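Glucuronan lyase A (Trichoderma reesei, PDB 2ZZJ) probably cleaves beta-1,4-linked glucuronan within the chain as an endo-acting polysaccharide lyase of family 20, and binds a calcium ion. Local coordinates at residues G12-V24 with T45-N59. Sequence-based numbering, arbitrary orientation.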
ATOM      1  N   GLY A  12     -13.895  10.035  -5.864  1.00 15.81           N
ATOM      2  CA  GLY A  12     -13.826   9.890  -4.413  1.00 15.40           C
ATOM      3  C   GLY A  12     -12.407   9.851  -3.919  1.00 15.63           C
ATOM      4  O   GLY A  12     -12.172  10.008  -2.732  1.00 16.44           O
ATOM      5  N   TRP A  13     -11.456   9.607  -4.821  1.00 15.96           N
ATOM      6  CA  TRP A  13     -10.033   9.684  -4.474  1.00 17.68           C
ATOM      7  C   TRP A  13      -9.630  11.141  -4.591  1.00 19.55           C
ATOM      8  O   TRP A  13     -10.098  11.837  -5.497  1.00 20.68           O
ATOM      9  CB  TRP A  13      -9.198   8.863  -5.450  1.00 16.84           C
ATOM     10  CG  TRP A  13      -9.565   7.423  -5.431  1.00 15.29           C
ATOM     11  CD1 TRP A  13     -10.320   6.756  -6.348  1.00 14.14           C
ATOM     12  CD2 TRP A  13      -9.185   6.464  -4.439  1.00 14.13           C
ATOM     13  NE1 TRP A  13     -10.436   5.428  -5.985  1.00 14.67           N
ATOM     14  CE2 TRP A  13      -9.760   5.235  -4.804  1.00 13.62           C
ATOM     15  CE3 TRP A  13      -8.409   6.532  -3.272  1.00 12.99           C
ATOM     16  CZ2 TRP A  13      -9.573   4.055  -4.044  1.00 15.29           C
ATOM     17  CZ3 TRP A  13      -8.226   5.356  -2.516  1.00 15.25           C
ATOM     18  CH2 TRP A  13      -8.806   4.137  -2.920  1.00 13.15           C
ATOM     19  N   ASP A  14      -8.795  11.586  -3.659  1.00 20.51           N
ATOM     20  CA  ASP A  14      -8.306  12.968  -3.616  1.00 21.97           C
ATOM     21  C   ASP A  14      -7.360  13.291  -4.758  1.00 23.34           C
ATOM     22  O   ASP A  14      -7.335  14.432  -5.252  1.00 23.97           O
ATOM     23  CB  ASP A  14      -7.620  13.206  -2.265  1.00 21.21           C
ATOM     24  CG  ASP A  14      -8.601  13.070  -1.083  1.00 24.13           C
ATOM     25  OD1 ASP A  14      -9.649  13.762  -1.115  1.00 28.98           O
ATOM     26  OD2 ASP A  14      -8.358  12.280  -0.135  1.00 22.31           O
ATOM     27  N   TYR A  15      -6.565  12.305  -5.172  1.00 22.51           N
ATOM     28  CA  TYR A  15      -5.524  12.533  -6.153  1.00 22.67           C
ATOM     29  C   TYR A  15      -5.239  11.226  -6.888  1.00 22.95           C
ATOM     30  O   TYR A  15      -5.342  10.147  -6.285  1.00 21.37           O
ATOM     31  CB  TYR A  15      -4.257  13.042  -5.472  1.00 24.45           C
ATOM     32  CG  TYR A  15      -3.205  13.515  -6.460  1.00 26.80           C
ATOM     33  CD1 TYR A  15      -3.388  14.689  -7.211  1.00 29.94           C
ATOM     34  CD2 TYR A  15      -2.032  12.781  -6.654  1.00 29.12           C
ATOM     35  CE1 TYR A  15      -2.410  15.108  -8.131  1.00 29.42           C
ATOM     36  CE2 TYR A  15      -1.058  13.185  -7.558  1.00 30.18           C
ATOM     37  CZ  TYR A  15      -1.256  14.335  -8.298  1.00 29.73           C
ATOM     38  OH  TYR A  15      -0.265  14.712  -9.177  1.00 31.91           O
ATOM     39  N   VAL A  16      -4.930  11.356  -8.179  1.00 21.97           N
ATOM     40  CA  VAL A  16      -4.557  10.243  -9.070  1.00 21.72           C
ATOM     41  C   VAL A  16      -3.162  10.524  -9.614  1.00 22.19           C
ATOM     42  O   VAL A  16      -2.951  11.524 -10.293  1.00 21.03           O
ATOM     43  CB  VAL A  16      -5.581  10.080 -10.197  1.00 21.60           C
ATOM     44  CG1 VAL A  16      -5.244   8.869 -11.099  1.00 22.56           C
ATOM     45  CG2 VAL A  16      -6.972   9.937  -9.582  1.00 19.41           C
ATOM     46  N   ARG A  17      -2.212   9.649  -9.296  1.00 21.12           N
ATOM     47  CA  ARG A  17      -0.791   9.850  -9.653  1.00 21.52           C
ATOM     48  C   ARG A  17      -0.452   8.843 -10.743  1.00 21.84           C
ATOM     49  O   ARG A  17      -0.608   7.643 -10.529  1.00 19.73           O
ATOM     50  CB  ARG A  17       0.079   9.643  -8.421  1.00 20.28           C
ATOM     51  CG  ARG A  17       1.596   9.816  -8.608  1.00 21.62           C
ATOM     52  CD  ARG A  17       2.389   9.640  -7.271  1.00 23.74           C
ATOM     53  NE  ARG A  17       1.979  10.608  -6.269  1.00 27.19           N
ATOM     54  CZ  ARG A  17       1.028  10.414  -5.338  1.00 27.68           C
ATOM     55  NH1 ARG A  17       0.408   9.215  -5.188  1.00 21.03           N
ATOM     56  NH2 ARG A  17       0.714  11.434  -4.534  1.00 25.56           N
ATOM     57  N   LYS A  18      -0.062   9.335 -11.924  1.00 22.55           N
ATOM     58  CA  LYS A  18       0.305   8.479 -13.058  1.00 24.25           C
ATOM     59  C   LYS A  18       1.663   8.938 -13.540  1.00 24.62           C
ATOM     60  O   LYS A  18       1.753   9.640 -14.547  1.00 25.89           O
ATOM     61  CB  LYS A  18      -0.664   8.649 -14.231  1.00 24.46           C
ATOM     62  CG  LYS A  18      -2.138   8.566 -13.945  1.00 27.69           C
ATOM     63  CD  LYS A  18      -2.874   9.377 -15.021  1.00 34.77           C
ATOM     64  CE  LYS A  18      -4.123  10.025 -14.461  1.00 38.23           C
ATOM     65  NZ  LYS A  18      -4.238  11.504 -14.781  1.00 42.12           N
ATOM     66  N   GLU A  19       2.705   8.555 -12.827  1.00 24.75           N
ATOM     67  CA  GLU A  19       4.064   9.017 -13.076  1.00 25.12           C
ATOM     68  C   GLU A  19       4.629   8.432 -14.383  1.00 25.45           C
ATOM     69  O   GLU A  19       4.446   7.234 -14.696  1.00 24.62           O
ATOM     70  CB  GLU A  19       4.914   8.639 -11.869  1.00 26.20           C
ATOM     71  CG  GLU A  19       5.976   9.584 -11.476  1.00 27.59           C
ATOM     72  CD  GLU A  19       6.521   9.314 -10.074  1.00 32.15           C
ATOM     73  OE1 GLU A  19       7.267  10.184  -9.540  1.00 34.12           O
ATOM     74  OE2 GLU A  19       6.225   8.247  -9.499  1.00 26.19           O
ATOM     75  N   ASN A  20       5.317   9.272 -15.165  1.00 25.21           N
ATOM     76  CA  ASN A  20       5.997   8.798 -16.385  1.00 24.81           C
ATOM     77  C   ASN A  20       4.999   8.221 -17.396  1.00 24.01           C
ATOM     78  O   ASN A  20       4.084   8.908 -17.806  1.00 24.36           O
ATOM     79  CB  ASN A  20       7.131   7.812 -16.014  1.00 25.08           C
ATOM     80  CG  ASN A  20       8.058   7.477 -17.182  1.00 26.84           C
ATOM     81  OD1 ASN A  20       8.742   6.447 -17.154  1.00 27.25           O
ATOM     82  ND2 ASN A  20       8.078   8.319 -18.204  1.00 27.59           N
ATOM     83  N   GLN A  21       5.147   6.960 -17.787  1.00 23.42           N
ATOM     84  CA  GLN A  21       4.189   6.341 -18.694  1.00 23.56           C
ATOM     85  C   GLN A  21       3.050   5.578 -17.985  1.00 22.38           C
ATOM     86  O   GLN A  21       2.278   4.876 -18.628  1.00 20.56           O
ATOM     87  CB  GLN A  21       4.897   5.416 -19.687  1.00 23.61           C
ATOM     88  CG  GLN A  21       5.704   6.185 -20.762  1.00 27.01           C
ATOM     89  CD  GLN A  21       6.319   5.291 -21.851  1.00 28.30           C
ATOM     90  OE1 GLN A  21       5.799   4.219 -22.189  1.00 35.51           O
ATOM     91  NE2 GLN A  21       7.438   5.752 -22.419  1.00 36.04           N
ATOM     92  N   GLY A  22       2.949   5.740 -16.670  1.00 22.30           N
ATOM     93  CA  GLY A  22       1.901   5.034 -15.896  1.00 21.37           C
ATOM     94  C   GLY A  22       0.482   5.411 -16.299  1.00 21.80           C
ATOM     95  O   GLY A  22       0.238   6.527 -16.794  1.00 21.67           O
ATOM     96  N   THR A  23      -0.457   4.489 -16.104  1.00 20.00           N
ATOM     97  CA  THR A  23      -1.882   4.763 -16.307  1.00 19.87           C
ATOM     98  C   THR A  23      -2.662   4.363 -15.059  1.00 20.02           C
ATOM     99  O   THR A  23      -2.196   3.527 -14.280  1.00 17.98           O
ATOM    100  CB  THR A  23      -2.470   4.046 -17.558  1.00 20.97           C
ATOM    101  OG1 THR A  23      -2.434   2.617 -17.406  1.00 19.95           O
ATOM    102  CG2 THR A  23      -1.693   4.450 -18.844  1.00 20.99           C
ATOM    103  N   VAL A  24      -3.819   4.986 -14.865  1.00 18.75           N
ATOM    104  CA  VAL A  24      -4.815   4.586 -13.863  1.00 18.43           C
ATOM    105  C   VAL A  24      -6.139   4.829 -14.557  1.00 19.73           C
ATOM    106  O   VAL A  24      -6.458   5.983 -14.930  1.00 20.05           O
ATOM    107  CB  VAL A  24      -4.766   5.451 -12.577  1.00 17.25           C
ATOM    108  CG1 VAL A  24      -5.916   5.085 -11.612  1.00 16.48           C
ATOM    109  CG2 VAL A  24      -3.406   5.322 -11.837  1.00 16.95           C
ATOM    110  N   THR A  45      11.209   2.329 -18.454  1.00 25.26           N
ATOM    111  CA  THR A  45      11.762   3.158 -19.562  1.00 27.08           C
ATOM    112  C   THR A  45      13.249   3.383 -19.264  1.00 28.28           C
ATOM    113  O   THR A  45      13.613   4.204 -18.416  1.00 28.25           O
ATOM    114  CB  THR A  45      11.031   4.528 -19.719  1.00 26.98           C
ATOM    115  OG1 THR A  45      11.143   5.257 -18.494  1.00 27.60           O
ATOM    116  CG2 THR A  45       9.550   4.360 -20.054  1.00 26.95           C
ATOM    117  N   PRO A  46      14.127   2.598 -19.922  1.00 29.63           N
ATOM    118  CA  PRO A  46      15.560   2.763 -19.676  1.00 30.07           C
ATOM    119  C   PRO A  46      15.966   4.229 -19.878  1.00 30.25           C
ATOM    120  O   PRO A  46      15.411   4.916 -20.746  1.00 30.63           O
ATOM    121  CB  PRO A  46      16.205   1.853 -20.729  1.00 30.03           C
ATOM    122  CG  PRO A  46      15.175   0.796 -21.002  1.00 30.32           C
ATOM    123  CD  PRO A  46      13.846   1.544 -20.911  1.00 29.99           C
ATOM    124  N   GLY A  47      16.849   4.712 -19.019  1.00 30.85           N
ATOM    125  CA  GLY A  47      17.333   6.096 -19.099  1.00 31.75           C
ATOM    126  C   GLY A  47      16.740   7.000 -18.038  1.00 32.39           C
ATOM    127  O   GLY A  47      17.444   7.839 -17.466  1.00 33.08           O
ATOM    128  N   TYR A  48      15.446   6.808 -17.766  1.00 31.53           N
ATOM    129  CA  TYR A  48      14.673   7.628 -16.824  1.00 30.83           C
ATOM    130  C   TYR A  48      15.220   7.462 -15.414  1.00 31.13           C
ATOM    131  O   TYR A  48      15.546   6.338 -14.992  1.00 31.52           O
ATOM    132  CB  TYR A  48      13.195   7.224 -16.961  1.00 30.86           C
ATOM    133  CG  TYR A  48      12.174   7.774 -15.971  1.00 31.08           C
ATOM    134  CD1 TYR A  48      11.722   9.094 -16.051  1.00 31.64           C
ATOM    135  CD2 TYR A  48      11.594   6.934 -15.005  1.00 30.60           C
ATOM    136  CE1 TYR A  48      10.746   9.581 -15.178  1.00 30.77           C
ATOM    137  CE2 TYR A  48      10.613   7.408 -14.126  1.00 31.04           C
ATOM    138  CZ  TYR A  48      10.191   8.730 -14.218  1.00 31.68           C
ATOM    139  OH  TYR A  48       9.236   9.213 -13.348  1.00 30.58           O
ATOM    140  N   THR A  49      15.381   8.577 -14.707  1.00 30.28           N
ATOM    141  CA  THR A  49      15.964   8.549 -13.367  1.00 30.27           C
ATOM    142  C   THR A  49      14.922   8.796 -12.279  1.00 29.16           C
ATOM    143  O   THR A  49      15.268   8.798 -11.102  1.00 29.70           O
ATOM    144  CB  THR A  49      17.086   9.594 -13.197  1.00 30.46           C
ATOM    145  OG1 THR A  49      16.584  10.873 -13.583  1.00 31.13           O
ATOM    146  CG2 THR A  49      18.284   9.250 -14.076  1.00 31.54           C
ATOM    147  N   GLY A  50      13.673   9.020 -12.681  1.00 28.72           N
ATOM    148  CA  GLY A  50      12.570   9.271 -11.730  1.00 27.40           C
ATOM    149  C   GLY A  50      11.865   8.015 -11.209  1.00 27.00           C
ATOM    150  O   GLY A  50      12.384   6.898 -11.323  1.00 26.86           O
ATOM    151  N   ARG A  51      10.665   8.196 -10.655  1.00 25.33           N
ATOM    152  CA  ARG A  51       9.965   7.093  -9.975  1.00 24.02           C
ATOM    153  C   ARG A  51       8.745   6.641 -10.748  1.00 22.52           C
ATOM    154  O   ARG A  51       8.382   7.247 -11.753  1.00 21.21           O
ATOM    155  CB  ARG A  51       9.662   7.447  -8.507  1.00 23.97           C
ATOM    156  CG  ARG A  51      10.920   7.444  -7.650  1.00 25.95           C
ATOM    157  CD  ARG A  51      10.664   7.745  -6.196  1.00 27.10           C
ATOM    158  NE  ARG A  51      11.884   7.742  -5.369  1.00 29.20           N
ATOM    159  CZ  ARG A  51      12.712   8.783  -5.247  1.00 32.28           C
ATOM    160  NH1 ARG A  51      12.456   9.918  -5.896  1.00 34.76           N
ATOM    161  NH2 ARG A  51      13.787   8.710  -4.460  1.00 31.40           N
ATOM    162  N   TYR A  52       8.137   5.535 -10.307  1.00 20.79           N
ATOM    163  CA  TYR A  52       7.168   4.829 -11.117  1.00 18.73           C
ATOM    164  C   TYR A  52       5.918   4.533 -10.280  1.00 18.36           C
ATOM    165  O   TYR A  52       5.589   3.369 -10.025  1.00 17.33           O
ATOM    166  CB  TYR A  52       7.786   3.509 -11.572  1.00 18.92           C
ATOM    167  CG  TYR A  52       8.883   3.587 -12.637  1.00 19.04           C
ATOM    168  CD1 TYR A  52       8.566   3.593 -13.993  1.00 17.47           C
ATOM    169  CD2 TYR A  52      10.248   3.559 -12.271  1.00 20.29           C
ATOM    170  CE1 TYR A  52       9.592   3.618 -14.990  1.00 18.94           C
ATOM    171  CE2 TYR A  52      11.268   3.575 -13.255  1.00 18.85           C
ATOM    172  CZ  TYR A  52      10.922   3.605 -14.593  1.00 19.46           C
ATOM    173  OH  TYR A  52      11.927   3.598 -15.556  1.00 21.33           O
ATOM    174  N   HIS A  53       5.230   5.591  -9.855  1.00 17.07           N
ATOM    175  CA  HIS A  53       3.986   5.463  -9.073  1.00 17.06           C
ATOM    176  C   HIS A  53       2.782   5.536  -9.988  1.00 16.15           C
ATOM    177  O   HIS A  53       2.625   6.499 -10.752  1.00 16.66           O
ATOM    178  CB  HIS A  53       3.812   6.647  -8.124  1.00 17.33           C
ATOM    179  CG  HIS A  53       4.827   6.754  -7.044  1.00 16.77           C
ATOM    180  ND1 HIS A  53       6.009   7.450  -7.202  1.00 17.62           N
ATOM    181  CD2 HIS A  53       4.795   6.353  -5.752  1.00 17.17           C
ATOM    182  CE1 HIS A  53       6.670   7.448  -6.064  1.00 18.04           C
ATOM    183  NE2 HIS A  53       5.955   6.793  -5.166  1.00 19.48           N
ATOM    184  N   SER A  54       1.896   4.553  -9.893  1.00 14.49           N
ATOM    185  CA  SER A  54       0.543   4.688 -10.469  1.00 14.72           C
ATOM    186  C   SER A  54      -0.430   4.412  -9.312  1.00 15.16           C
ATOM    187  O   SER A  54      -0.688   3.256  -8.988  1.00 13.90           O
ATOM    188  CB  SER A  54       0.314   3.710 -11.615  1.00 15.78           C
ATOM    189  OG  SER A  54       1.005   4.088 -12.787  1.00 14.13           O
ATOM    190  N   GLU A  55      -0.937   5.466  -8.669  1.00 13.96           N
ATOM    191  CA  GLU A  55      -1.630   5.338  -7.377  1.00 14.20           C
ATOM    192  C   GLU A  55      -2.858   6.259  -7.310  1.00 14.62           C
ATOM    193  O   GLU A  55      -2.960   7.242  -8.080  1.00 13.07           O
ATOM    194  CB  GLU A  55      -0.692   5.728  -6.205  1.00 13.29           C
ATOM    195  CG  GLU A  55       0.451   4.723  -5.906  1.00 14.09           C
ATOM    196  CD  GLU A  55       1.447   5.247  -4.885  1.00 16.14           C
ATOM    197  OE1 GLU A  55       1.737   6.481  -4.891  1.00 16.56           O
ATOM    198  OE2 GLU A  55       1.936   4.436  -4.062  1.00 15.25           O
ATOM    199  N   VAL A  56      -3.783   5.913  -6.416  1.00 13.27           N
ATOM    200  CA  VAL A  56      -4.857   6.820  -6.040  1.00 13.06           C
ATOM    201  C   VAL A  56      -4.744   7.065  -4.553  1.00 14.21           C
ATOM    202  O   VAL A  56      -4.361   6.162  -3.798  1.00 13.87           O
ATOM    203  CB  VAL A  56      -6.231   6.286  -6.410  1.00 11.27           C
ATOM    204  CG1 VAL A  56      -6.367   6.270  -7.945  1.00 12.91           C
ATOM    205  CG2 VAL A  56      -6.448   4.829  -5.808  1.00 11.56           C
ATOM    206  N   ASP A  57      -5.020   8.312  -4.127  1.00 14.76           N
ATOM    207  CA  ASP A  57      -4.709   8.725  -2.750  1.00 15.88           C
ATOM    208  C   ASP A  57      -5.995   8.993  -1.996  1.00 15.73           C
ATOM    209  O   ASP A  57      -6.909   9.667  -2.521  1.00 14.99           O
ATOM    210  CB  ASP A  57      -3.905  10.039  -2.672  1.00 17.99           C
ATOM    211  CG  ASP A  57      -2.524   9.965  -3.311  1.00 21.55           C
ATOM    212  OD1 ASP A  57      -2.125   8.878  -3.777  1.00 19.33           O
ATOM    213  OD2 ASP A  57      -1.865  11.060  -3.390  1.00 22.98           O
ATOM    214  N   HIS A  58      -6.059   8.471  -0.778  1.00 14.89           N
ATOM    215  CA  HIS A  58      -7.070   8.868   0.195  1.00 15.58           C
ATOM    216  C   HIS A  58      -6.311   9.613   1.273  1.00 15.94           C
ATOM    217  O   HIS A  58      -5.612   9.005   2.061  1.00 15.30           O
ATOM    218  CB  HIS A  58      -7.763   7.652   0.806  1.00 14.19           C
ATOM    219  CG  HIS A  58      -8.698   7.986   1.928  1.00 15.44           C
ATOM    220  ND1 HIS A  58      -9.866   8.700   1.732  1.00 17.37           N
ATOM    221  CD2 HIS A  58      -8.660   7.683   3.246  1.00 15.23           C
ATOM    222  CE1 HIS A  58     -10.499   8.834   2.886  1.00 16.70           C
ATOM    223  NE2 HIS A  58      -9.787   8.236   3.821  1.00 16.76           N
ATOM    224  N   ASN A  59      -6.433  10.937   1.293  1.00 17.98           N
ATOM    225  CA  ASN A  59      -5.576  11.735   2.193  1.00 19.66           C
ATOM    226  C   ASN A  59      -5.670  11.429   3.673  1.00 20.28           C
ATOM    227  O   ASN A  59      -4.664  11.448   4.389  1.00 20.30           O
ATOM    228  CB  ASN A  59      -5.788  13.232   1.918  1.00 20.34           C
ATOM    229  CG  ASN A  59      -5.189  13.658   0.600  1.00 23.14           C
ATOM    230  OD1 ASN A  59      -4.225  13.046   0.128  1.00 22.86           O
ATOM    231  ND2 ASN A  59      -5.770  14.696  -0.024  1.00 25.01           N
TER
HETATM  232  O   HOH W   1     -10.317  10.038  -0.703  1.00 17.16           O
HETATM  233  O   HOH W   2       9.672  11.023 -10.167  1.00 34.57           O
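Arg-17 leaves its strand with CG anti to the backbone N (chi1 -180°) and bends at chi3 (-60°), which turns the guanidinium end-on to Asp-57. Arg-17 NH1 meets Asp-57 OD1 at 2.9 Å and Arg-17 NH2 meets Asp-57 OD2 at 2.8 Å, a two-pronged salt bridge on syn lone pairs, the flat groups nearly coplanar. NH1 also makes a weak, bent bond to Glu-55 OE1, which is paired with Arg-196 as well, while Glu-55 OE2 takes Gln-91. A planar, multi-donor arginine thus suits a place between two buried acids, and an alanine here would probably leave the Asp-57 carboxylate without its two-pronged partner and uncover the CB of His-53, against which Arg-17 CD packs. Farther along, the extended chain of Glu-19 brings OE2 to the backbone N of His-53 at 2.9 Å and to its ring ND1, apparently so close that the exact length is doubtful; a carboxylate oxygen can accept two N-H groups. Asn-20, whose amide oxygen is a ready acceptor, lays OD1 over the Tyr-48 ring while taking the Thr-45 hydroxyl. On the sheet face opposite Arg-17, Val-56 sets CG2 3.4 Å from the centroid of the six-membered ring of Trp-13, a CH-pi contact, and its CG1 touches Val-16; a beta-branched residue serves both. Edge strand 15-18 pairs antiparallel with 53-58 in this jelly roll, and 53-58 with 192-197 and 199-200; Trp-13 reaches Leu-38 of the opposing sheet, and the II' turn Glu-19 to Gly-22 leads into its strand 23-27, where Val-24 meets Val-56 across the interior and Met-40 beside it.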